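Local coordinates for FAA hydrolase family protein (Pseudomonas aeruginosa, PDB 6J5Y), which probably hydrolyses fumarylpyruvate, as a fumarylacetoacetate hydrolase-family enzyme that holds a manganese ion and pyruvate in its active site, at residues E99-G111 with L145-A157. Sequence-based numbering, arbitrary orientation.
Sequences EQAEEHVWGYAVG and LYPASQVGHPRHA
Tyr-108 and Tyr-146 form the hydrogen-bonded pair of a short antiparallel pairing, where the end of strand 140-147 meets strand 105-116 before the chain turns into helix 148-151. Two bonds join them: Tyr-108 N to Tyr-146 O (2.9 Å), and Tyr-146 N back to Tyr-108 O (2.6 Å). Gly-107 faces Pro-147 as the non-hydrogen-bonded pair, its CA 3.1 Å from Tyr-146 O. One more backbone bond follows as the chain enters the helix, from Ala-148 N to Trp-106 O (3.1 Å); a water bridges that same oxygen to Ser-149 N.

Trp-106, its CG anti to the backbone N (chi1 -166°), lays its six-membered ring alongside Pro-147, whose CB sits over one face, while Leu-145 CD2 meets CE3. The Tyr-108 ring is held between Val-105 CG1 on one face and Pro-154 CD on the other. Its hydroxyl hydrogen-bonds His-153 ND1 at 2.8 Å, each atom at the edge of the other's ring and in its plane, although the rings are turned 70° against each other. Glu-102 CB covers a face of the imidazole, and the Glu-102 carboxylate comes down on a face of the Arg-155 guanidinium, planes 70° apart, in a salt bridge whose details are doubtful because OE2 is modelled too close.

On the other side of strand 105-116, strand 79-89 pairs with it, Trp-106 and Gly-107 forming a classic bulge opposite Ala-88; helix 180-190 packs on Glu-102 and Val-105.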
ATOM      1  N   GLU A  99      -5.523 -22.033  -2.355  1.00 26.65           N
ATOM      2  CA  GLU A  99      -6.402 -22.281  -3.534  1.00 26.89           C
ATOM      3  C   GLU A  99      -7.643 -21.374  -3.537  1.00 27.58           C
ATOM      4  O   GLU A  99      -8.183 -21.147  -4.618  1.00 28.00           O
ATOM      5  CB  GLU A  99      -6.800 -23.753  -3.572  1.00 28.05           C
ATOM      6  CG  GLU A  99      -5.618 -24.685  -3.820  1.00 26.87           C
ATOM      7  CD  GLU A  99      -4.869 -25.095  -2.577  1.00 26.37           C
ATOM      8  OE1 GLU A  99      -5.365 -24.769  -1.501  1.00 26.37           O
ATOM      9  OE2 GLU A  99      -3.789 -25.755  -2.687  1.00 26.22           O
ATOM     10  N   GLN A 100      -8.124 -20.882  -2.400  1.00 26.07           N
ATOM     11  CA  GLN A 100      -9.337 -20.007  -2.382  1.00 26.52           C
ATOM     12  C   GLN A 100      -8.979 -18.577  -1.936  1.00 26.02           C
ATOM     13  O   GLN A 100      -9.912 -17.761  -1.814  1.00 29.34           O
ATOM     14  CB  GLN A 100     -10.426 -20.593  -1.476  1.00 27.59           C
ATOM     15  CG  GLN A 100     -10.006 -20.749  -0.019  1.00 27.12           C
ATOM     16  CD  GLN A 100     -11.178 -20.850   0.925  1.00 29.03           C
ATOM     17  OE1 GLN A 100     -11.626 -21.948   1.302  1.00 27.34           O
ATOM     18  NE2 GLN A 100     -11.680 -19.696   1.335  1.00 25.28           N
ATOM     19  N   ALA A 101      -7.701 -18.273  -1.693  1.00 25.64           N
ATOM     20  CA  ALA A 101      -7.251 -17.025  -1.025  1.00 26.02           C
ATOM     21  C   ALA A 101      -7.666 -15.795  -1.842  1.00 25.36           C
ATOM     22  O   ALA A 101      -8.241 -14.860  -1.284  1.00 21.71           O
ATOM     23  CB  ALA A 101      -5.765 -17.072  -0.825  1.00 25.98           C
ATOM     24  N   GLU A 102      -7.396 -15.794  -3.141  1.00 28.48           N
ATOM     25  CA  GLU A 102      -7.736 -14.655  -4.033  1.00 28.62           C
ATOM     26  C   GLU A 102      -9.243 -14.456  -4.103  1.00 28.18           C
ATOM     27  O   GLU A 102      -9.660 -13.329  -4.390  1.00 27.62           O
ATOM     28  CB  GLU A 102      -7.213 -14.885  -5.437  1.00 30.03           C
ATOM     29  CG  GLU A 102      -5.791 -14.418  -5.589  1.00 32.28           C
ATOM     30  CD  GLU A 102      -5.119 -15.012  -6.802  1.00 35.91           C
ATOM     31  OE1 GLU A 102      -4.423 -14.269  -7.487  1.00 36.45           O
ATOM     32  OE2 GLU A 102      -5.310 -16.228  -7.046  1.00 37.77           O
ATOM     33  N   GLU A 103     -10.033 -15.496  -3.826  1.00 30.13           N
ATOM     34  CA  GLU A 103     -11.510 -15.387  -3.803  1.00 30.89           C
ATOM     35  C   GLU A 103     -11.934 -14.438  -2.670  1.00 30.74           C
ATOM     36  O   GLU A 103     -13.069 -13.887  -2.748  1.00 29.63           O
ATOM     37  CB  GLU A 103     -12.175 -16.751  -3.646  1.00 38.47           C
ATOM     38  CG  GLU A 103     -13.673 -16.709  -3.888  1.00 45.77           C
ATOM     39  CD  GLU A 103     -14.542 -16.935  -2.663  1.00 53.91           C
ATOM     40  OE1 GLU A 103     -14.594 -18.089  -2.178  1.00 57.94           O
ATOM     41  OE2 GLU A 103     -15.190 -15.966  -2.207  1.00 60.99           O
ATOM     42  N   HIS A 104     -11.070 -14.196  -1.675  1.00 25.22           N
ATOM     43  CA  HIS A 104     -11.388 -13.271  -0.545  1.00 25.27           C
ATOM     44  C   HIS A 104     -11.141 -11.815  -0.958  1.00 23.71           C
ATOM     45  O   HIS A 104     -11.544 -10.915  -0.200  1.00 23.59           O
ATOM     46  CB  HIS A 104     -10.599 -13.661   0.716  1.00 24.63           C
ATOM     47  CG  HIS A 104     -11.096 -14.959   1.259  1.00 28.16           C
ATOM     48  ND1 HIS A 104     -11.783 -15.057   2.463  1.00 27.24           N
ATOM     49  CD2 HIS A 104     -11.091 -16.199   0.711  1.00 27.10           C
ATOM     50  CE1 HIS A 104     -12.140 -16.321   2.655  1.00 29.26           C
ATOM     51  NE2 HIS A 104     -11.735 -17.043   1.584  1.00 27.63           N
ATOM     52  N   VAL A 105     -10.500 -11.588  -2.105  1.00 22.11           N
ATOM     53  CA  VAL A 105     -10.111 -10.224  -2.557  1.00 21.58           C
ATOM     54  C   VAL A 105     -11.235  -9.685  -3.428  1.00 22.57           C
ATOM     55  O   VAL A 105     -11.394 -10.178  -4.554  1.00 22.61           O
ATOM     56  CB  VAL A 105      -8.762 -10.221  -3.283  1.00 21.73           C
ATOM     57  CG1 VAL A 105      -8.410  -8.843  -3.805  1.00 23.40           C
ATOM     58  CG2 VAL A 105      -7.652 -10.747  -2.387  1.00 21.69           C
ATOM     59  N   TRP A 106     -11.942  -8.679  -2.922  1.00 22.07           N
ATOM     60  CA  TRP A 106     -13.054  -7.997  -3.625  1.00 23.59           C
ATOM     61  C   TRP A 106     -12.532  -7.122  -4.775  1.00 23.24           C
ATOM     62  O   TRP A 106     -13.324  -6.849  -5.722  1.00 25.32           O
ATOM     63  CB  TRP A 106     -13.852  -7.141  -2.649  1.00 24.18           C
ATOM     64  CG  TRP A 106     -15.152  -6.728  -3.248  1.00 24.98           C
ATOM     65  CD1 TRP A 106     -16.303  -7.449  -3.262  1.00 25.16           C
ATOM     66  CD2 TRP A 106     -15.426  -5.509  -3.961  1.00 26.28           C
ATOM     67  NE1 TRP A 106     -17.283  -6.761  -3.925  1.00 28.45           N
ATOM     68  CE2 TRP A 106     -16.771  -5.573  -4.377  1.00 27.20           C
ATOM     69  CE3 TRP A 106     -14.678  -4.380  -4.292  1.00 26.02           C
ATOM     70  CZ2 TRP A 106     -17.380  -4.547  -5.092  1.00 26.49           C
ATOM     71  CZ3 TRP A 106     -15.281  -3.363  -4.999  1.00 26.57           C
ATOM     72  CH2 TRP A 106     -16.618  -3.444  -5.384  1.00 25.06           C
ATOM     73  N   GLY A 107     -11.312  -6.596  -4.673  1.00 21.74           N
ATOM     74  CA  GLY A 107     -10.830  -5.586  -5.636  1.00 21.57           C
ATOM     75  C   GLY A 107      -9.392  -5.179  -5.403  1.00 23.21           C
ATOM     76  O   GLY A 107      -8.771  -5.695  -4.436  1.00 24.01           O
ATOM     77  N   TYR A 108      -8.879  -4.302  -6.271  1.00 22.59           N
ATOM     78  CA  TYR A 108      -7.452  -3.890  -6.347  1.00 21.01           C
ATOM     79  C   TYR A 108      -7.381  -2.380  -6.608  1.00 21.96           C
ATOM     80  O   TYR A 108      -8.334  -1.795  -7.164  1.00 22.68           O
ATOM     81  CB  TYR A 108      -6.710  -4.693  -7.422  1.00 20.83           C
ATOM     82  CG  TYR A 108      -6.708  -6.186  -7.233  1.00 21.10           C
ATOM     83  CD1 TYR A 108      -7.773  -6.960  -7.670  1.00 21.34           C
ATOM     84  CD2 TYR A 108      -5.628  -6.849  -6.655  1.00 20.83           C
ATOM     85  CE1 TYR A 108      -7.791  -8.332  -7.518  1.00 19.89           C
ATOM     86  CE2 TYR A 108      -5.640  -8.227  -6.488  1.00 21.37           C
ATOM     87  CZ  TYR A 108      -6.717  -8.978  -6.930  1.00 22.00           C
ATOM     88  OH  TYR A 108      -6.779 -10.344  -6.746  1.00 23.41           O
ATOM     89  N   ALA A 109      -6.331  -1.722  -6.102  1.00 19.94           N
ATOM     90  CA  ALA A 109      -6.091  -0.282  -6.331  1.00 19.06           C
ATOM     91  C   ALA A 109      -4.581  -0.015  -6.339  1.00 19.57           C
ATOM     92  O   ALA A 109      -3.814  -0.877  -5.904  1.00 21.26           O
ATOM     93  CB  ALA A 109      -6.822   0.514  -5.284  1.00 19.04           C
ATOM     94  N   VAL A 110      -4.175   1.124  -6.882  1.00 20.55           N
ATOM     95  CA  VAL A 110      -2.782   1.639  -6.803  1.00 20.08           C
ATOM     96  C   VAL A 110      -2.610   2.332  -5.449  1.00 20.55           C
ATOM     97  O   VAL A 110      -3.458   3.161  -5.124  1.00 21.82           O
ATOM     98  CB  VAL A 110      -2.497   2.631  -7.943  1.00 19.62           C
ATOM     99  CG1 VAL A 110      -1.027   3.031  -7.958  1.00 19.43           C
ATOM    100  CG2 VAL A 110      -2.960   2.082  -9.285  1.00 20.60           C
ATOM    101  N   GLY A 111      -1.538   2.030  -4.712  1.00 19.59           N
ATOM    102  CA  GLY A 111      -1.265   2.672  -3.425  1.00 19.93           C
ATOM    103  C   GLY A 111       0.162   3.155  -3.301  1.00 21.67           C
ATOM    104  O   GLY A 111       1.025   2.661  -4.026  1.00 20.29           O
ATOM    105  N   LEU A 145     -10.873   1.962  -6.252  1.00 23.05           N
ATOM    106  CA  LEU A 145     -10.848   0.496  -6.080  1.00 23.24           C
ATOM    107  C   LEU A 145     -11.462  -0.158  -7.320  1.00 22.54           C
ATOM    108  O   LEU A 145     -12.614   0.142  -7.628  1.00 21.51           O
ATOM    109  CB  LEU A 145     -11.607   0.132  -4.806  1.00 21.30           C
ATOM    110  CG  LEU A 145     -11.480  -1.325  -4.372  1.00 23.39           C
ATOM    111  CD1 LEU A 145     -10.027  -1.736  -4.209  1.00 22.77           C
ATOM    112  CD2 LEU A 145     -12.249  -1.547  -3.086  1.00 25.42           C
ATOM    113  N   TYR A 146     -10.720  -1.033  -7.999  1.00 22.44           N
ATOM    114  CA  TYR A 146     -11.248  -1.774  -9.181  1.00 22.66           C
ATOM    115  C   TYR A 146     -11.772  -3.137  -8.743  1.00 22.23           C
ATOM    116  O   TYR A 146     -11.000  -3.969  -8.254  1.00 21.50           O
ATOM    117  CB  TYR A 146     -10.174  -1.917 -10.260  1.00 23.98           C
ATOM    118  CG  TYR A 146      -9.897  -0.636 -11.010  1.00 26.35           C
ATOM    119  CD1 TYR A 146      -9.261   0.427 -10.398  1.00 25.08           C
ATOM    120  CD2 TYR A 146     -10.262  -0.494 -12.342  1.00 28.18           C
ATOM    121  CE1 TYR A 146      -9.001   1.601 -11.077  1.00 26.49           C
ATOM    122  CE2 TYR A 146      -9.998   0.671 -13.044  1.00 28.08           C
ATOM    123  CZ  TYR A 146      -9.383   1.727 -12.400  1.00 27.79           C
ATOM    124  OH  TYR A 146      -9.146   2.879 -13.073  1.00 26.63           O
ATOM    125  N   PRO A 147     -13.085  -3.432  -8.899  1.00 22.15           N
ATOM    126  CA  PRO A 147     -13.604  -4.759  -8.550  1.00 23.09           C
ATOM    127  C   PRO A 147     -12.979  -5.894  -9.373  1.00 26.26           C
ATOM    128  O   PRO A 147     -12.831  -5.739 -10.598  1.00 24.97           O
ATOM    129  CB  PRO A 147     -15.103  -4.689  -8.859  1.00 22.86           C
ATOM    130  CG  PRO A 147     -15.422  -3.208  -8.944  1.00 24.13           C
ATOM    131  CD  PRO A 147     -14.141  -2.510  -9.340  1.00 23.03           C
ATOM    132  N   ALA A 148     -12.682  -7.025  -8.717  1.00 27.54           N
ATOM    133  CA  ALA A 148     -12.253  -8.273  -9.388  1.00 28.50           C
ATOM    134  C   ALA A 148     -13.389  -8.768 -10.306  1.00 30.49           C
ATOM    135  O   ALA A 148     -13.102  -9.499 -11.266  1.00 28.92           O
ATOM    136  CB  ALA A 148     -11.818  -9.285  -8.359  1.00 27.87           C
ATOM    137  N   SER A 149     -14.630  -8.330 -10.079  1.00 32.15           N
ATOM    138  CA  SER A 149     -15.755  -8.580 -11.025  1.00 35.67           C
ATOM    139  C   SER A 149     -15.436  -7.909 -12.363  1.00 37.28           C
ATOM    140  O   SER A 149     -15.820  -8.474 -13.396  1.00 47.90           O
ATOM    141  CB  SER A 149     -17.086  -8.130 -10.465  1.00 33.96           C
ATOM    142  OG  SER A 149     -17.206  -6.713 -10.537  1.00 37.46           O
ATOM    143  N   GLN A 150     -14.732  -6.769 -12.361  1.00 41.20           N
ATOM    144  CA  GLN A 150     -14.248  -6.097 -13.600  1.00 39.78           C
ATOM    145  C   GLN A 150     -12.906  -6.708 -14.027  1.00 40.88           C
ATOM    146  O   GLN A 150     -12.849  -7.234 -15.151  1.00 40.37           O
ATOM    147  CB  GLN A 150     -14.104  -4.583 -13.444  1.00 41.43           C
ATOM    148  CG  GLN A 150     -15.432  -3.832 -13.338  1.00 45.78           C
ATOM    149  CD  GLN A 150     -15.262  -2.381 -12.926  1.00 48.99           C
ATOM    150  OE1 GLN A 150     -16.141  -1.779 -12.307  1.00 46.63           O
ATOM    151  NE2 GLN A 150     -14.106  -1.811 -13.232  1.00 39.97           N
ATOM    152  N   VAL A 151     -11.888  -6.680 -13.163  1.00 35.58           N
ATOM    153  CA  VAL A 151     -10.448  -6.824 -13.548  1.00 33.14           C
ATOM    154  C   VAL A 151      -9.916  -8.225 -13.219  1.00 33.97           C
ATOM    155  O   VAL A 151      -8.705  -8.479 -13.494  1.00 30.07           O
ATOM    156  CB  VAL A 151      -9.582  -5.742 -12.873  1.00 34.69           C
ATOM    157  CG1 VAL A 151     -10.006  -4.328 -13.262  1.00 31.87           C
ATOM    158  CG2 VAL A 151      -9.571  -5.902 -11.355  1.00 34.58           C
ATOM    159  N   GLY A 152     -10.752  -9.100 -12.654  1.00 33.38           N
ATOM    160  CA  GLY A 152     -10.361 -10.452 -12.210  1.00 33.38           C
ATOM    161  C   GLY A 152      -9.324 -10.413 -11.097  1.00 35.03           C
ATOM    162  O   GLY A 152      -9.355  -9.479 -10.278  1.00 31.82           O
ATOM    163  N   HIS A 153      -8.428 -11.399 -11.058  1.00 33.12           N
ATOM    164  CA  HIS A 153      -7.315 -11.464 -10.078  1.00 32.14           C
ATOM    165  C   HIS A 153      -6.023 -11.528 -10.869  1.00 33.81           C
ATOM    166  O   HIS A 153      -5.518 -12.607 -11.152  1.00 34.25           O
ATOM    167  CB  HIS A 153      -7.501 -12.628  -9.103  1.00 31.34           C
ATOM    168  CG  HIS A 153      -8.826 -12.617  -8.414  1.00 30.88           C
ATOM    169  ND1 HIS A 153      -9.089 -11.782  -7.327  1.00 29.30           N
ATOM    170  CD2 HIS A 153      -9.961 -13.316  -8.646  1.00 28.55           C
ATOM    171  CE1 HIS A 153     -10.335 -11.977  -6.925  1.00 30.29           C
ATOM    172  NE2 HIS A 153     -10.882 -12.930  -7.698  1.00 30.49           N
ATOM    173  N   PRO A 154      -5.449 -10.367 -11.232  1.00 35.29           N
ATOM    174  CA  PRO A 154      -4.277 -10.331 -12.100  1.00 41.12           C
ATOM    175  C   PRO A 154      -3.047 -10.876 -11.360  1.00 40.97           C
ATOM    176  O   PRO A 154      -2.862 -10.559 -10.195  1.00 43.61           O
ATOM    177  CB  PRO A 154      -4.124  -8.840 -12.433  1.00 38.81           C
ATOM    178  CG  PRO A 154      -4.708  -8.152 -11.232  1.00 38.74           C
ATOM    179  CD  PRO A 154      -5.853  -9.031 -10.778  1.00 36.29           C
ATOM    180  N   ARG A 155      -2.279 -11.712 -12.050  1.00 43.29           N
ATOM    181  CA  ARG A 155      -0.999 -12.287 -11.564  1.00 44.65           C
ATOM    182  C   ARG A 155       0.182 -11.624 -12.275  1.00 37.74           C
ATOM    183  O   ARG A 155       1.312 -11.781 -11.789  1.00 37.75           O
ATOM    184  CB  ARG A 155      -0.971 -13.797 -11.801  1.00 47.38           C
ATOM    185  CG  ARG A 155      -1.216 -14.612 -10.543  1.00 52.40           C
ATOM    186  CD  ARG A 155      -2.672 -14.636 -10.145  1.00 54.12           C
ATOM    187  NE  ARG A 155      -3.010 -15.969  -9.665  1.00 56.15           N
ATOM    188  CZ  ARG A 155      -4.233 -16.476  -9.616  1.00 59.31           C
ATOM    189  NH1 ARG A 155      -4.401 -17.706  -9.156  1.00 56.17           N
ATOM    190  NH2 ARG A 155      -5.281 -15.759 -10.006  1.00 60.68           N
ATOM    191  N   HIS A 156      -0.091 -10.980 -13.409  1.00 36.15           N
ATOM    192  CA  HIS A 156       0.853 -10.188 -14.237  1.00 36.11           C
ATOM    193  C   HIS A 156       0.274  -8.778 -14.370  1.00 32.58           C
ATOM    194  O   HIS A 156      -0.953  -8.672 -14.606  1.00 34.43           O
ATOM    195  CB  HIS A 156       1.054 -10.870 -15.607  1.00 37.85           C
ATOM    196  CG  HIS A 156       1.532 -12.283 -15.515  1.00 42.65           C
ATOM    197  ND1 HIS A 156       2.881 -12.610 -15.493  1.00 47.70           N
ATOM    198  CD2 HIS A 156       0.861 -13.455 -15.424  1.00 48.78           C
ATOM    199  CE1 HIS A 156       3.016 -13.920 -15.413  1.00 49.70           C
ATOM    200  NE2 HIS A 156       1.785 -14.466 -15.374  1.00 48.74           N
ATOM    201  N   ALA A 157       1.104  -7.749 -14.206  1.00 28.58           N
ATOM    202  CA  ALA A 157       0.735  -6.324 -14.391  1.00 26.95           C
ATOM    203  C   ALA A 157       1.957  -5.440 -14.145  1.00 24.97           C
ATOM    204  O   ALA A 157       2.543  -5.559 -13.059  1.00 21.30           O
ATOM    205  CB  ALA A 157      -0.379  -5.925 -13.446  1.00 26.97           C
TER
HETATM  206  O   HOH W   1     -15.509  -7.771  -7.254  1.00 26.48           O